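Local atomic coordinates of mitochondrial RNA-binding protein 2 (Trypanosoma brucei, PDB entry 2GIA), a protein that pairs with its partner MRP1 to bind guide RNA and act as an RNA matchmaker in mitochondrial RNA editing. Residues L176-F179 with L180-A183; A99-T102 with A103-L106. One frame throughout, in Å; residues are numbered along the deposited sequence.

Overall arrangement
After the N-terminal helix 30-41, the chain builds the antiparallel sheet of strands 45-50 to 89-97 and then turns into helix 101-109, where contact 2 forms near the start. The second antiparallel sheet, strands 116-119 to 160-168, follows before helix 170-187, whose middle holds contact 1. Each contact closes a single helical turn, so the two run in series and neither nest nor cross. Their centres nevertheless lie about 10 Å apart, because the two helices pack together: Leu180 meets Phe105 and Leu106. Behind this interface, helix 170-187 touches strand 60-67, while helix 101-109 touches strand 116-119, which ties both sheets to the helical pair.

Contact 1 of 2, residues L176-F179 with L180-A183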
loop_
_atom_site.group_PDB
_atom_site.type_symbol
_atom_site.label_atom_id
_atom_site.label_comp_id
_atom_site.label_asym_id
_atom_site.label_seq_id
_atom_site.Cartn_x
_atom_site.Cartn_y
_atom_site.Cartn_z
ATOM N N LEU D 176 -5.194 -12.771 3.522
ATOM C CA LEU D 176 -6.210 -12.195 4.402
ATOM C C LEU D 176 -5.726 -10.841 4.951
ATOM O O LEU D 176 -6.512 -9.907 5.045
ATOM C CB LEU D 176 -6.524 -13.173 5.563
ATOM C CG LEU D 176 -7.582 -12.686 6.569
ATOM C CD1 LEU D 176 -8.955 -12.562 5.881
ATOM C CD2 LEU D 176 -7.636 -13.660 7.754
ATOM N N GLN D 177 -4.440 -10.723 5.303
ATOM C CA GLN D 177 -3.959 -9.449 5.833
ATOM C C GLN D 177 -4.078 -8.339 4.765
ATOM O O GLN D 177 -4.483 -7.221 5.079
ATOM C CB GLN D 177 -2.496 -9.598 6.349
ATOM C CG GLN D 177 -1.952 -8.435 7.304
ATOM C CD GLN D 177 -1.592 -7.120 6.574
ATOM O OE1 GLN D 177 -1.265 -7.137 5.394
ATOM N NE2 GLN D 177 -1.615 -5.977 7.301
ATOM N N ARG D 178 -3.726 -8.635 3.508
ATOM C CA ARG D 178 -3.832 -7.591 2.453
ATOM C C ARG D 178 -5.297 -7.283 2.148
ATOM O O ARG D 178 -5.672 -6.132 1.899
ATOM C CB ARG D 178 -3.103 -8.029 1.164
ATOM C CG ARG D 178 -1.581 -8.283 1.368
ATOM C CD ARG D 178 -0.929 -7.186 2.257
ATOM N NE ARG D 178 -1.027 -5.811 1.711
ATOM C CZ ARG D 178 -0.820 -4.695 2.425
ATOM N NH1 ARG D 178 -0.519 -4.771 3.730
ATOM N NH2 ARG D 178 -0.829 -3.498 1.826
ATOM N N PHE D 179 -6.124 -8.325 2.128
ATOM C CA PHE D 179 -7.542 -8.140 1.862
ATOM C C PHE D 179 -8.174 -7.224 2.918
ATOM O O PHE D 179 -8.863 -6.268 2.572
ATOM C CB PHE D 179 -8.274 -9.495 1.864
ATOM C CG PHE D 179 -9.772 -9.359 1.634
ATOM C CD1 PHE D 179 -10.648 -9.293 2.717
ATOM C CD2 PHE D 179 -10.289 -9.304 0.351
ATOM C CE1 PHE D 179 -12.020 -9.184 2.510
ATOM C CE2 PHE D 179 -11.668 -9.199 0.114
ATOM C CZ PHE D 179 -12.542 -9.143 1.203
ATOM N N LEU D 180 -7.938 -7.525 4.198
ATOM C CA LEU D 180 -8.469 -6.711 5.283
ATOM C C LEU D 180 -7.871 -5.311 5.224
ATOM O O LEU D 180 -8.546 -4.323 5.542
ATOM C CB LEU D 180 -8.147 -7.328 6.654
ATOM C CG LEU D 180 -8.935 -8.637 6.882
ATOM C CD1 LEU D 180 -8.597 -9.200 8.214
ATOM C CD2 LEU D 180 -10.455 -8.386 6.768
ATOM N N THR D 181 -6.595 -5.212 4.865
ATOM C CA THR D 181 -5.979 -3.863 4.742
ATOM C C THR D 181 -6.732 -3.052 3.679
ATOM O O THR D 181 -7.066 -1.864 3.905
ATOM C CB THR D 181 -4.498 -3.993 4.387
ATOM O OG1 THR D 181 -3.805 -4.517 5.545
ATOM C CG2 THR D 181 -3.879 -2.597 4.011
ATOM N N GLN D 182 -6.995 -3.669 2.517
ATOM C CA GLN D 182 -7.766 -2.961 1.458
ATOM C C GLN D 182 -9.192 -2.664 1.969
ATOM O O GLN D 182 -9.683 -1.567 1.786
ATOM C CB GLN D 182 -7.900 -3.817 0.195
ATOM C CG GLN D 182 -6.563 -3.950 -0.553
ATOM C CD GLN D 182 -6.256 -2.685 -1.328
ATOM O OE1 GLN D 182 -6.857 -2.412 -2.366
ATOM N NE2 GLN D 182 -5.344 -1.912 -0.826
ATOM N N ALA D 183 -9.862 -3.637 2.610
ATOM C CA ALA D 183 -11.233 -3.350 3.074
ATOM C C ALA D 183 -11.262 -2.158 4.052
ATOM O O ALA D 183 -12.150 -1.277 3.954
ATOM C CB ALA D 183 -11.862 -4.597 3.733
#
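The backbone oxygen of Gln177 is gripped twice by Thr181, with OG1 of Thr181 at 2.8 Å and its backbone N at 2.9 Å from Gln177 O. The two donors come from opposite faces of the carbonyl plane, so the helical N-H bond is doubled by a hydroxyl bond one turn back. This follows from the threonine's chi1 of -70°, which sets OG1 anti to the carbonyl carbon and beside its own backbone N. CG2 then swings toward Arg178, lying over one face of the guanidinium with Thr181 CG2 3.9 Å from Arg178 NH2. The two side chains run alongside each other, the arginine folded by bends at chi2 and chi3.

Arg178 NH1 donates in turn to Gln177 OE1 at 3.0 Å, in the amide's carbonyl plane and on a lone pair, although the oxygen stands somewhat out of the guanidinium plane. With its oxygen held this way, Gln177 turns NE2 to Glu110, while Arg178 uses NE in a salt bridge to Asp144 of a neighbouring MRP1 chain; together these bonds should restrict rotation of both groups.

On the apolar side, the Leu176 and Leu180 side chains meet at an angle, Leu176 CG resting 4.0 Å from Leu180 CD1. The same pair is joined by a nearly straight backbone bond from Leu180 N to Leu176 O, 2.9 Å long with an N-H...O angle of 171°. Phe179, the residue before Leu180, sends its ring elsewhere, against strand 60-67, Phe46 and phenylalanines of an MRP1 chain, while its carbonyl takes Ala183 N at 2.8 Å. The whole is a regular i to i+4 alpha-helical turn, here part of the long helix 170-187 that packs on strand 60-67 in this Whirly-like fold and meets two MRP1 chains.

Contact 2 of 2, residues A99-T102 with A103-L106; sequences AVYT and ARFL
Thr102 and Leu106 run alongside each other in the same direction near the start of helix 101-109, which follows strand 89-97 in this Whirly-like fold. The methyl of the threonine does the touching: Thr102 CG2 lies 3.9 Å from Leu106 CD1. A chi1 of -54° on Thr102 places that methyl anti to the backbone N and beside the carbonyl carbon, on the side where the next turn brings in the leucine. Leu106 leans back over the same turn, its CG 3.4 Å from Thr102 O, the oxygen that also receives the leucine's backbone N-H at 2.9 Å in the carbonyl plane.

One residue round the helix, Tyr101 and Phe105 make a looser pair. The phenylalanine has a chi1 of -90°, well away from the staggered -60°, and its ring edge comes to the tyrosine's carbonyl: Phe105 CD2 is 3.4 Å from Tyr101 O, which lies near the ring plane. The same oxygen accepts the N-H of Phe105, the bond running almost straight out from the carbonyl. Beyond it the two side chains come closest through Tyr101 CB and Phe105 CD2. Both residues reach strand 116-119, Tyr101 on Val118 and Phe105 on Val116 as well as Val118, and the phenylalanine ring also meets Phe127.

Arg104 takes a different course. Its chain is extended from CG to NE and travels past the tyrosine, Arg104 CD coming 4.2 Å from Tyr101 CD1, with Val116 and His130 of a neighbouring MRP1 chain also in contact with it. Where the chain enters the helix, Ala99 O already accepts the N-H of Thr102. A water bridges the entry to the helix, donating to Ala99 O at 2.8 Å and accepting from Ala103 N at 2.9 Å.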
loop_
_atom_site.group_PDB
_atom_site.type_symbol
_atom_site.label_atom_id
_atom_site.label_comp_id
_atom_site.label_asym_id
_atom_site.label_seq_id
_atom_site.Cartn_x
_atom_site.Cartn_y
_atom_site.Cartn_z
ATOM N N ALA D 99 -17.739 -4.005 10.574
ATOM C CA ALA D 99 -16.505 -3.277 10.366
ATOM C C ALA D 99 -15.592 -3.190 11.569
ATOM O O ALA D 99 -14.378 -3.150 11.416
ATOM C CB ALA D 99 -16.809 -1.885 9.847
ATOM N N VAL D 100 -16.156 -3.170 12.769
ATOM C CA VAL D 100 -15.319 -3.068 13.956
ATOM C C VAL D 100 -14.351 -4.240 14.119
ATOM O O VAL D 100 -13.304 -4.086 14.761
ATOM C CB VAL D 100 -16.182 -2.931 15.242
ATOM C CG1 VAL D 100 -17.029 -4.189 15.439
ATOM C CG2 VAL D 100 -15.288 -2.696 16.452
ATOM N N TYR D 101 -14.674 -5.410 13.566
ATOM C CA TYR D 101 -13.762 -6.545 13.695
ATOM C C TYR D 101 -12.528 -6.475 12.775
ATOM O O TYR D 101 -11.581 -7.215 12.967
ATOM C CB TYR D 101 -14.482 -7.851 13.367
ATOM C CG TYR D 101 -15.318 -8.389 14.492
ATOM C CD1 TYR D 101 -14.717 -8.836 15.674
ATOM C CD2 TYR D 101 -16.712 -8.400 14.409
ATOM C CE1 TYR D 101 -15.477 -9.273 16.762
ATOM C CE2 TYR D 101 -17.498 -8.847 15.501
ATOM C CZ TYR D 101 -16.862 -9.275 16.672
ATOM O OH TYR D 101 -17.598 -9.693 17.764
ATOM N N THR D 102 -12.522 -5.604 11.777
ATOM C CA THR D 102 -11.375 -5.614 10.863
ATOM C C THR D 102 -10.051 -5.398 11.557
ATOM O O THR D 102 -9.093 -6.199 11.398
ATOM C CB THR D 102 -11.573 -4.583 9.761
ATOM O OG1 THR D 102 -12.841 -4.844 9.151
ATOM C CG2 THR D 102 -10.438 -4.699 8.670
ATOM N N ALA D 103 -9.977 -4.329 12.338
ATOM C CA ALA D 103 -8.757 -4.026 13.051
ATOM C C ALA D 103 -8.397 -5.117 14.065
ATOM O O ALA D 103 -7.213 -5.311 14.338
ATOM C CB ALA D 103 -8.885 -2.642 13.751
ATOM N N ARG D 104 -9.387 -5.836 14.628
ATOM C CA ARG D 104 -9.069 -6.907 15.608
ATOM C C ARG D 104 -8.451 -8.124 14.943
ATOM O O ARG D 104 -7.583 -8.760 15.526
ATOM C CB ARG D 104 -10.320 -7.361 16.388
ATOM C CG ARG D 104 -10.826 -6.226 17.329
ATOM C CD ARG D 104 -12.065 -6.676 18.117
ATOM N NE ARG D 104 -12.556 -5.618 18.991
ATOM C CZ ARG D 104 -12.216 -5.465 20.275
ATOM N NH1 ARG D 104 -11.366 -6.304 20.882
ATOM N NH2 ARG D 104 -12.752 -4.468 20.969
ATOM N N PHE D 105 -8.923 -8.457 13.741
ATOM C CA PHE D 105 -8.321 -9.547 12.975
ATOM C C PHE D 105 -6.929 -9.094 12.535
ATOM O O PHE D 105 -5.978 -9.867 12.610
ATOM C CB PHE D 105 -9.169 -9.870 11.748
ATOM C CG PHE D 105 -10.241 -10.925 12.021
ATOM C CD1 PHE D 105 -10.034 -12.247 11.643
ATOM C CD2 PHE D 105 -11.414 -10.584 12.674
ATOM C CE1 PHE D 105 -11.021 -13.237 11.923
ATOM C CE2 PHE D 105 -12.408 -11.557 12.960
ATOM C CZ PHE D 105 -12.199 -12.870 12.584
ATOM N N LEU D 106 -6.804 -7.841 12.074
ATOM C CA LEU D 106 -5.495 -7.348 11.637
ATOM C C LEU D 106 -4.518 -7.428 12.796
ATOM O O LEU D 106 -3.332 -7.777 12.616
ATOM C CB LEU D 106 -5.598 -5.880 11.095
ATOM C CG LEU D 106 -6.195 -5.860 9.666
ATOM C CD1 LEU D 106 -6.569 -4.407 9.290
ATOM C CD2 LEU D 106 -5.187 -6.433 8.635
HETATM O O HOH W 1 -11.914 -2.143 12.416
#